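Local coordinates for SusD homolog (Bacteroides thetaiotaomicron, PDB 4MRU), which probably binds mucin O-glycans at the cell surface as the SusD-like lipoprotein of an outer-membrane glycan uptake system, at residues Q39-L42 with Y43-M46; A110-L113 with R114-M118; E233-D236 with D237-L240; E429-S432 with E433-T437. One frame throughout, in Å; residues are numbered along the deposited sequence.

Contact 1: Q39-L42 with Y43-M46; sequences QEHL and YQFM
Gln44 and Phe45 both reach back to His41, one turn earlier in helix 40-54. Followed outward from the backbone, Gln44 first sets its CB 3.7 Å from Glu40 O. Its CG stands between the backbone N and the carbonyl carbon (chi1 68°), a crowded position that brings this methylene within 3.3 Å of His41 O. The chain then runs extended to the amide, where NE2 gives a weak hydrogen bond of 3.3 Å to the same His41 O and lies 3.6 Å from His41 CD2, the amide and imidazole planes being 77° apart. Gln44 CG also lies over a face of its neighbour's phenyl ring. Phe45 makes a T-shaped pair with His41: its edge points at the imidazole face, with CE2 about 3.7 Å above that plane and the ring planes 75° apart. Leu42 CD1 meets CB of Met46 at 4.2 Å, and both side chains pack on Val86. Gln39, at the N-cap position, accepts Tyr43 N through its carbonyl O at 2.9 Å while its amide bonds Glu89. Leucine and methionine (here selenomethionine) supply apolar bulk toward helix 81-100, and Phe45 is buried against Trp78. His41 and Gln44 lie toward the outside, where His41 O, which takes no backbone N-H from 43-46, receives a weak bond from the Gln44 amide beside the aromatic pair.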
# COMPACT_ATOMS: atom_id res chain seq x y z
N GLN A 39 -8.49 13.36 3.25
CA GLN A 39 -8.08 14.71 3.58
C GLN A 39 -6.68 14.94 3.04
O GLN A 39 -5.76 14.21 3.42
CB GLN A 39 -8.05 14.95 5.10
CG GLN A 39 -9.35 14.68 5.83
CD GLN A 39 -9.13 14.46 7.34
OE1 GLN A 39 -9.56 15.29 8.14
NE2 GLN A 39 -8.44 13.34 7.74
N GLU A 40 -6.51 16.00 2.25
CA GLU A 40 -5.24 16.24 1.58
C GLU A 40 -4.13 16.48 2.59
O GLU A 40 -2.96 16.15 2.34
CB GLU A 40 -5.33 17.42 0.58
CG GLU A 40 -5.62 18.80 1.14
CD GLU A 40 -7.11 19.13 1.34
OE1 GLU A 40 -7.99 18.25 1.37
OE2 GLU A 40 -7.39 20.32 1.54
N HIS A 41 -4.45 17.06 3.73
CA HIS A 41 -3.40 17.35 4.70
C HIS A 41 -2.74 16.05 5.20
O HIS A 41 -1.54 16.00 5.40
CB HIS A 41 -3.93 18.16 5.88
CG HIS A 41 -2.87 18.44 6.90
ND1 HIS A 41 -2.67 17.64 8.00
CD2 HIS A 41 -1.92 19.41 6.96
CE1 HIS A 41 -1.64 18.09 8.70
NE2 HIS A 41 -1.15 19.15 8.07
N LEU A 42 -3.54 15.01 5.41
CA LEU A 42 -3.05 13.70 5.83
C LEU A 42 -2.45 12.93 4.63
O LEU A 42 -1.35 12.39 4.73
CB LEU A 42 -4.18 12.91 6.49
CG LEU A 42 -3.90 11.47 6.92
CD1 LEU A 42 -2.57 11.30 7.64
CD2 LEU A 42 -5.06 11.02 7.82
N TYR A 43 -3.12 12.95 3.50
CA TYR A 43 -2.64 12.32 2.27
C TYR A 43 -1.17 12.70 1.96
O TYR A 43 -0.35 11.85 1.60
CB TYR A 43 -3.58 12.63 1.07
CG TYR A 43 -3.24 11.82 -0.15
CD1 TYR A 43 -2.21 12.21 -0.98
CD2 TYR A 43 -3.96 10.65 -0.48
CE1 TYR A 43 -1.88 11.47 -2.12
CE2 TYR A 43 -3.59 9.87 -1.58
CZ TYR A 43 -2.55 10.28 -2.39
OH TYR A 43 -2.18 9.54 -3.50
N GLN A 44 -0.84 13.99 2.01
CA GLN A 44 0.50 14.43 1.54
C GLN A 44 1.63 13.70 2.29
O GLN A 44 2.61 13.31 1.69
CB GLN A 44 0.66 15.95 1.63
CG GLN A 44 0.71 16.50 3.04
CD GLN A 44 0.72 18.01 3.07
OE1 GLN A 44 1.31 18.67 2.19
NE2 GLN A 44 0.08 18.59 4.09
N PHE A 45 1.44 13.48 3.57
CA PHE A 45 2.45 12.81 4.39
C PHE A 45 2.41 11.30 4.20
O PHE A 45 3.43 10.68 3.92
CB PHE A 45 2.25 13.13 5.85
CG PHE A 45 2.40 14.59 6.19
CD1 PHE A 45 3.65 15.20 6.09
CD2 PHE A 45 1.34 15.33 6.59
CE1 PHE A 45 3.79 16.54 6.36
CE2 PHE A 45 1.47 16.68 6.91
CZ PHE A 45 2.71 17.27 6.79
N MSE A 46 1.24 10.71 4.39
CA MSE A 46 1.14 9.23 4.46
C MSE A 46 1.28 8.60 3.10
O MSE A 46 1.99 7.62 2.93
CB MSE A 46 -0.18 8.87 5.11
CG MSE A 46 -0.31 7.39 5.38
SE MSE A 46 -1.99 7.21 6.43
CE MSE A 46 -1.48 5.42 7.20

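Contact 2: A110-L113 with R114-M118; sequences AKLL and RVTIM
Leu112 and Thr116 meet one turn apart in a buried part of helix 104-125, in a contact made mainly of side chain against backbone within the TPR-like helical body of the protein. The hydroxyl of Thr116 donates to Leu112 O at 2.8 Å, and the backbone N of Thr116 donates to the same oxygen at 3.0 Å; the two donors arrive from opposite faces of the carbonyl plane. The torsion that makes this possible sets OG1 beside the backbone N (chi1 -56°), turned back along the helix, with CG2 on the other branch. Leu112 CD1 passes 4.0 Å from Thr116 OG1 as the two side chains cross, and both are covered by helix 192-209. Branched Val115 and Ile117 also lie against carbonyl oxygens of the preceding turn, but through carbon: Val115 CG2 rests 3.5 Å from Lys111 O, and Ile117 CG1 lies 3.3 Å from Leu113 O. Besides the backbone N of Val115, Lys111 O takes a water that donates to it at 3.1 Å and accepts from Arg114 NH1 at 2.7 Å. The extended Arg114 carries its guanidinium to Glu162, Tyr91 and the rings of Tyr94 and Tyr130. In so buried a place, threonine is suited because its hydroxyl is spent on its own helix while its methyl gives an apolar surface, and the long arginine has its charge met by a carboxylate, a hydroxyl, aromatic faces and a water.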
# COMPACT_ATOMS: atom_id res chain seq x y z
N ALA A 110 -18.15 -1.40 11.00
CA ALA A 110 -17.24 -0.58 11.75
C ALA A 110 -15.97 -1.33 12.09
O ALA A 110 -14.87 -0.81 11.94
CB ALA A 110 -17.91 -0.09 13.03
N LYS A 111 -16.13 -2.56 12.57
CA LYS A 111 -15.01 -3.43 12.88
C LYS A 111 -14.11 -3.66 11.66
O LYS A 111 -12.91 -3.59 11.74
CB LYS A 111 -15.60 -4.75 13.45
CG LYS A 111 -14.59 -5.77 13.94
CD LYS A 111 -15.28 -6.95 14.69
CE LYS A 111 -15.90 -6.55 16.00
NZ LYS A 111 -16.60 -7.71 16.61
N LEU A 112 -14.71 -3.96 10.52
CA LEU A 112 -13.98 -4.24 9.30
C LEU A 112 -13.22 -3.01 8.84
O LEU A 112 -12.09 -3.12 8.40
CB LEU A 112 -14.95 -4.71 8.19
CG LEU A 112 -14.46 -4.82 6.77
CD1 LEU A 112 -13.28 -5.80 6.74
CD2 LEU A 112 -15.57 -5.29 5.83
N LEU A 113 -13.82 -1.82 8.98
CA LEU A 113 -13.15 -0.61 8.57
C LEU A 113 -12.00 -0.29 9.51
O LEU A 113 -10.94 0.13 9.06
CB LEU A 113 -14.13 0.54 8.51
CG LEU A 113 -15.11 0.43 7.36
CD1 LEU A 113 -16.21 1.43 7.57
CD2 LEU A 113 -14.43 0.64 5.99
N ARG A 114 -12.17 -0.53 10.80
CA ARG A 114 -11.07 -0.30 11.73
C ARG A 114 -9.87 -1.21 11.39
O ARG A 114 -8.72 -0.76 11.40
CB ARG A 114 -11.53 -0.50 13.14
CG ARG A 114 -10.37 -0.55 14.13
CD ARG A 114 -10.95 -0.41 15.52
NE ARG A 114 -9.97 -0.69 16.57
CZ ARG A 114 -9.81 -1.85 17.18
NH1 ARG A 114 -10.52 -2.94 16.85
NH2 ARG A 114 -8.91 -1.93 18.14
N VAL A 115 -10.12 -2.48 11.12
CA VAL A 115 -9.05 -3.35 10.73
C VAL A 115 -8.39 -2.81 9.45
O VAL A 115 -7.18 -2.77 9.33
CB VAL A 115 -9.54 -4.79 10.48
CG1 VAL A 115 -8.46 -5.60 9.81
CG2 VAL A 115 -9.99 -5.44 11.79
N THR A 116 -9.19 -2.43 8.47
CA THR A 116 -8.65 -1.97 7.20
C THR A 116 -7.73 -0.74 7.39
O THR A 116 -6.67 -0.66 6.81
CB THR A 116 -9.80 -1.67 6.22
OG1 THR A 116 -10.62 -2.83 6.08
CG2 THR A 116 -9.28 -1.23 4.86
N ILE A 117 -8.16 0.23 8.20
CA ILE A 117 -7.37 1.42 8.49
C ILE A 117 -6.06 1.05 9.17
O ILE A 117 -4.97 1.49 8.80
CB ILE A 117 -8.14 2.37 9.43
CG1 ILE A 117 -9.33 2.96 8.71
CG2 ILE A 117 -7.24 3.49 9.92
CD1 ILE A 117 -10.40 3.54 9.62
N MSE A 118 -6.19 0.22 10.20
CA MSE A 118 -5.07 -0.01 11.09
C MSE A 118 -4.10 -1.08 10.60
O MSE A 118 -2.96 -1.14 11.08
CB MSE A 118 -5.60 -0.42 12.45
CG MSE A 118 -6.37 0.70 13.14
SE MSE A 118 -5.21 2.30 13.41
CE MSE A 118 -6.61 3.65 13.78
O HOH W 1 -11.82 -3.78 14.60

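Contact 3: E233-D236 with D237-L240; sequences EKND and DNAL
Asn235 and Asn238 join through both backbone and side chain, and the backbone bonds set the frame. Asp237 N donates to Lys234 O at 3.0 Å and Asn238 N to Asn235 O at 3.1 Å, each bond spanning three residues; in both cases the donor stands above the carbonyl plane, as the tight winding demands. Amide pairing follows from this curl. The two asparagine side chains lie side by side and point the same way, and Asn238 ND2 donates to Asn235 OD1 at 3.0 Å. The acceptor lies near the plane of the donating amide, although the amide planes themselves are 82° apart. The other ends of these amides are used as well, Asn235 ND2 by Glu361 and Leu358 O, Asn238 OD1 by Ala327 N, which suits a group that can both donate and accept. Charge interactions are looser. Lys234 bends at its third torsion (chi3 -48°), bringing CE to 3.2 Å from Asp237 OD2, but NZ stays at 3.8 Å from that oxygen, a long salt bridge on an exposed side. Water completes the carboxylate: one molecule accepts from Glu233 N at 2.8 Å and donates to Asp237 OD2 at 2.6 Å, while OD1 is taken by Gln194. The two overlapping type I turns form a short 3-10 segment, a compact way of turning the chain from helix 216-229 into strand 239-241, which pairs antiparallel with strand 322-325.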
# COMPACT_ATOMS: atom_id res chain seq x y z
N GLU A 233 -12.83 -11.31 -7.63
CA GLU A 233 -12.34 -11.97 -8.86
C GLU A 233 -12.66 -11.20 -10.13
O GLU A 233 -12.09 -11.47 -11.17
CB GLU A 233 -12.92 -13.37 -8.98
CG GLU A 233 -12.38 -14.33 -7.97
CD GLU A 233 -12.84 -15.78 -8.22
OE1 GLU A 233 -14.03 -16.04 -8.09
OE2 GLU A 233 -12.01 -16.64 -8.52
N LYS A 234 -13.58 -10.25 -10.05
CA LYS A 234 -14.01 -9.45 -11.16
C LYS A 234 -13.77 -8.00 -10.84
O LYS A 234 -13.96 -7.60 -9.70
CB LYS A 234 -15.53 -9.60 -11.37
CG LYS A 234 -16.03 -10.98 -11.76
CD LYS A 234 -17.55 -10.98 -11.92
CE LYS A 234 -18.25 -10.31 -10.73
NZ LYS A 234 -19.70 -10.58 -10.67
N ASN A 235 -13.40 -7.21 -11.83
CA ASN A 235 -13.17 -5.80 -11.59
C ASN A 235 -14.42 -5.04 -11.08
O ASN A 235 -14.32 -4.05 -10.38
CB ASN A 235 -12.63 -5.16 -12.86
CG ASN A 235 -11.12 -5.33 -12.99
OD1 ASN A 235 -10.36 -5.15 -12.02
ND2 ASN A 235 -10.67 -5.68 -14.17
N ASP A 236 -15.61 -5.52 -11.42
CA ASP A 236 -16.85 -4.90 -10.91
C ASP A 236 -16.97 -4.99 -9.39
O ASP A 236 -17.68 -4.19 -8.81
CB ASP A 236 -18.09 -5.54 -11.55
CG ASP A 236 -18.33 -5.06 -12.97
OD1 ASP A 236 -17.75 -4.01 -13.39
OD2 ASP A 236 -19.09 -5.75 -13.67
N ASP A 237 -16.27 -5.93 -8.76
CA ASP A 237 -16.31 -6.06 -7.32
C ASP A 237 -15.13 -5.35 -6.61
O ASP A 237 -14.98 -5.52 -5.42
CB ASP A 237 -16.36 -7.54 -6.95
CG ASP A 237 -17.69 -8.18 -7.36
OD1 ASP A 237 -18.71 -7.46 -7.28
OD2 ASP A 237 -17.71 -9.38 -7.72
N ASN A 238 -14.30 -4.62 -7.33
CA ASN A 238 -13.19 -3.92 -6.71
C ASN A 238 -13.73 -2.99 -5.63
O ASN A 238 -14.81 -2.42 -5.80
CB ASN A 238 -12.40 -3.08 -7.74
CG ASN A 238 -11.66 -3.93 -8.78
OD1 ASN A 238 -11.47 -5.13 -8.60
ND2 ASN A 238 -11.21 -3.28 -9.84
N ALA A 239 -12.95 -2.81 -4.56
CA ALA A 239 -13.29 -1.93 -3.46
C ALA A 239 -12.70 -0.54 -3.75
O ALA A 239 -11.47 -0.37 -3.73
CB ALA A 239 -12.73 -2.45 -2.17
N LEU A 240 -13.58 0.40 -4.07
CA LEU A 240 -13.20 1.76 -4.36
C LEU A 240 -13.99 2.66 -3.44
O LEU A 240 -15.22 2.46 -3.29
CB LEU A 240 -13.57 2.13 -5.78
CG LEU A 240 -12.67 1.82 -6.96
CD1 LEU A 240 -12.21 0.39 -6.97
CD2 LEU A 240 -13.50 2.16 -8.21
O HOH W 2 -15.64 -11.02 -7.79
O HOH W 3 -16.21 -1.86 -7.87

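Contact 4: E429-S432 with E433-T437; sequences ESWS and EHRRT
Trp431 offers a face of its indole to the guanidinium of Arg435, which lies over it with the planes 21° apart. CZ of Arg435 sits 3.8 Å from the centroid of the six-membered ring of Trp431, 12° off the ring normal, a cation-pi stack. Seen from the guanidinium, Trp431 CE2 is 3.4 Å above one face, while Ser432 OG lies at the edge, near the plane, accepting a weak bond of 2.8 Å from Arg435 NH2. A bend at the third torsion of Arg435 (chi3 -74°) folds the chain back over the indole. The second guanidinium, that of Arg436, has Thr437 CG2 over the centre of one face and the carboxylate of Glu433 at its edge. There NE meets Glu433 OE2 at 2.9 Å and NH2 meets Glu433 OE1 at 2.6 Å, a side-on, two-pronged salt bridge with nearly straight bonds. These side chains project from helix 427-437, a short, largely buried helix of the TPR-like helical body, where each arginine has partners on other elements: Arg435 NH1 bonds Asp123 O and Arg460 O, and Arg436 NH1 bonds Glu336. Glu429 and Glu433 run side by side with their OE2 atoms 4.3 Å apart; Arg209 takes both carboxylates, and Lys419 adds a further positive charge at Glu433, which would be expected to ease the repulsion. At the helix end, Thr437 OG1 turns back to Glu433 O at 2.8 Å, and the backbone N of Thr437 reaches that oxygen from the opposite face of its plane.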
# COMPACT_ATOMS: atom_id res chain seq x y z
N GLU A 429 0.91 -0.16 0.50
CA GLU A 429 0.89 -1.61 0.25
C GLU A 429 2.12 -2.09 -0.53
O GLU A 429 2.68 -3.12 -0.17
CB GLU A 429 -0.36 -2.01 -0.51
CG GLU A 429 -0.43 -3.51 -0.85
CD GLU A 429 -0.48 -4.41 0.39
OE1 GLU A 429 -0.74 -3.94 1.53
OE2 GLU A 429 -0.21 -5.60 0.26
N SER A 430 2.53 -1.34 -1.56
CA SER A 430 3.71 -1.69 -2.35
C SER A 430 4.99 -1.61 -1.52
O SER A 430 5.90 -2.41 -1.66
CB SER A 430 3.79 -0.79 -3.57
OG SER A 430 2.84 -1.17 -4.53
N TRP A 431 5.04 -0.65 -0.61
CA TRP A 431 6.19 -0.56 0.29
C TRP A 431 6.26 -1.80 1.19
O TRP A 431 7.35 -2.36 1.38
CB TRP A 431 6.13 0.72 1.10
CG TRP A 431 7.22 0.89 2.11
CD1 TRP A 431 8.50 0.47 2.00
CD2 TRP A 431 7.13 1.57 3.37
NE1 TRP A 431 9.23 0.81 3.12
CE2 TRP A 431 8.42 1.50 3.97
CE3 TRP A 431 6.09 2.22 4.05
CZ2 TRP A 431 8.70 2.06 5.22
CZ3 TRP A 431 6.36 2.77 5.30
CH2 TRP A 431 7.66 2.70 5.86
N SER A 432 5.12 -2.22 1.74
CA SER A 432 5.10 -3.37 2.62
C SER A 432 5.53 -4.58 1.85
O SER A 432 6.30 -5.38 2.34
CB SER A 432 3.72 -3.55 3.26
OG SER A 432 3.45 -2.46 4.09
N GLU A 433 5.02 -4.72 0.63
CA GLU A 433 5.39 -5.90 -0.15
C GLU A 433 6.86 -5.91 -0.58
O GLU A 433 7.46 -6.97 -0.75
CB GLU A 433 4.44 -6.01 -1.35
CG GLU A 433 3.04 -6.42 -0.90
CD GLU A 433 3.07 -7.81 -0.28
OE1 GLU A 433 2.97 -8.75 -1.08
OE2 GLU A 433 3.28 -7.94 0.97
N HIS A 434 7.40 -4.73 -0.80
CA HIS A 434 8.81 -4.55 -1.12
C HIS A 434 9.68 -4.91 0.08
O HIS A 434 10.64 -5.65 -0.04
CB HIS A 434 9.13 -3.12 -1.63
CG HIS A 434 10.61 -2.86 -1.76
ND1 HIS A 434 11.34 -3.26 -2.85
CD2 HIS A 434 11.50 -2.35 -0.88
CE1 HIS A 434 12.62 -3.00 -2.65
NE2 HIS A 434 12.74 -2.42 -1.47
N ARG A 435 9.30 -4.45 1.25
CA ARG A 435 9.98 -4.89 2.47
C ARG A 435 9.92 -6.43 2.70
O ARG A 435 10.91 -7.06 3.09
CB ARG A 435 9.40 -4.15 3.67
CG ARG A 435 9.79 -2.67 3.67
CD ARG A 435 9.20 -1.96 4.90
NE ARG A 435 7.78 -1.75 4.74
CZ ARG A 435 6.93 -1.48 5.74
NH1 ARG A 435 7.36 -1.41 6.98
NH2 ARG A 435 5.63 -1.32 5.47
N ARG A 436 8.76 -7.00 2.49
CA ARG A 436 8.54 -8.41 2.77
C ARG A 436 9.35 -9.30 1.84
O ARG A 436 10.01 -10.25 2.28
CB ARG A 436 7.06 -8.77 2.62
CG ARG A 436 6.77 -10.24 2.96
CD ARG A 436 5.28 -10.52 3.04
NE ARG A 436 4.64 -10.38 1.74
CZ ARG A 436 4.54 -11.34 0.82
NH1 ARG A 436 5.02 -12.54 1.04
NH2 ARG A 436 3.97 -11.07 -0.36
N THR A 437 9.26 -9.00 0.54
CA THR A 437 9.77 -9.91 -0.47
C THR A 437 11.07 -9.49 -1.08
O THR A 437 11.72 -10.30 -1.71
CB THR A 437 8.76 -10.07 -1.64
OG1 THR A 437 8.68 -8.86 -2.39
CG2 THR A 437 7.38 -10.45 -1.12

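Contacts 2 and 4 are buried, contact 1 is partly so, and contact 3 lies at the surface. No two share a helix or strand, yet common neighbours tie them: Val86 of helix 81-100 touches contacts 1 and 2, helix 192-209 touches contacts 2, 3 and 4, and helix 104-125, which carries contact 2, also packs on contacts 1 and 4. Chemistry follows depth. Contact 4, whose centre is about 8 Å from that of the chain, pairs buried charges closely, whereas the lysine-aspartate pair of contact 3 is long, and a water links the aspartate to the backbone. Contact 2 relies on a hydroxyl turned to its own helix, contact 1 on an aromatic pair and a weakly bonded amide.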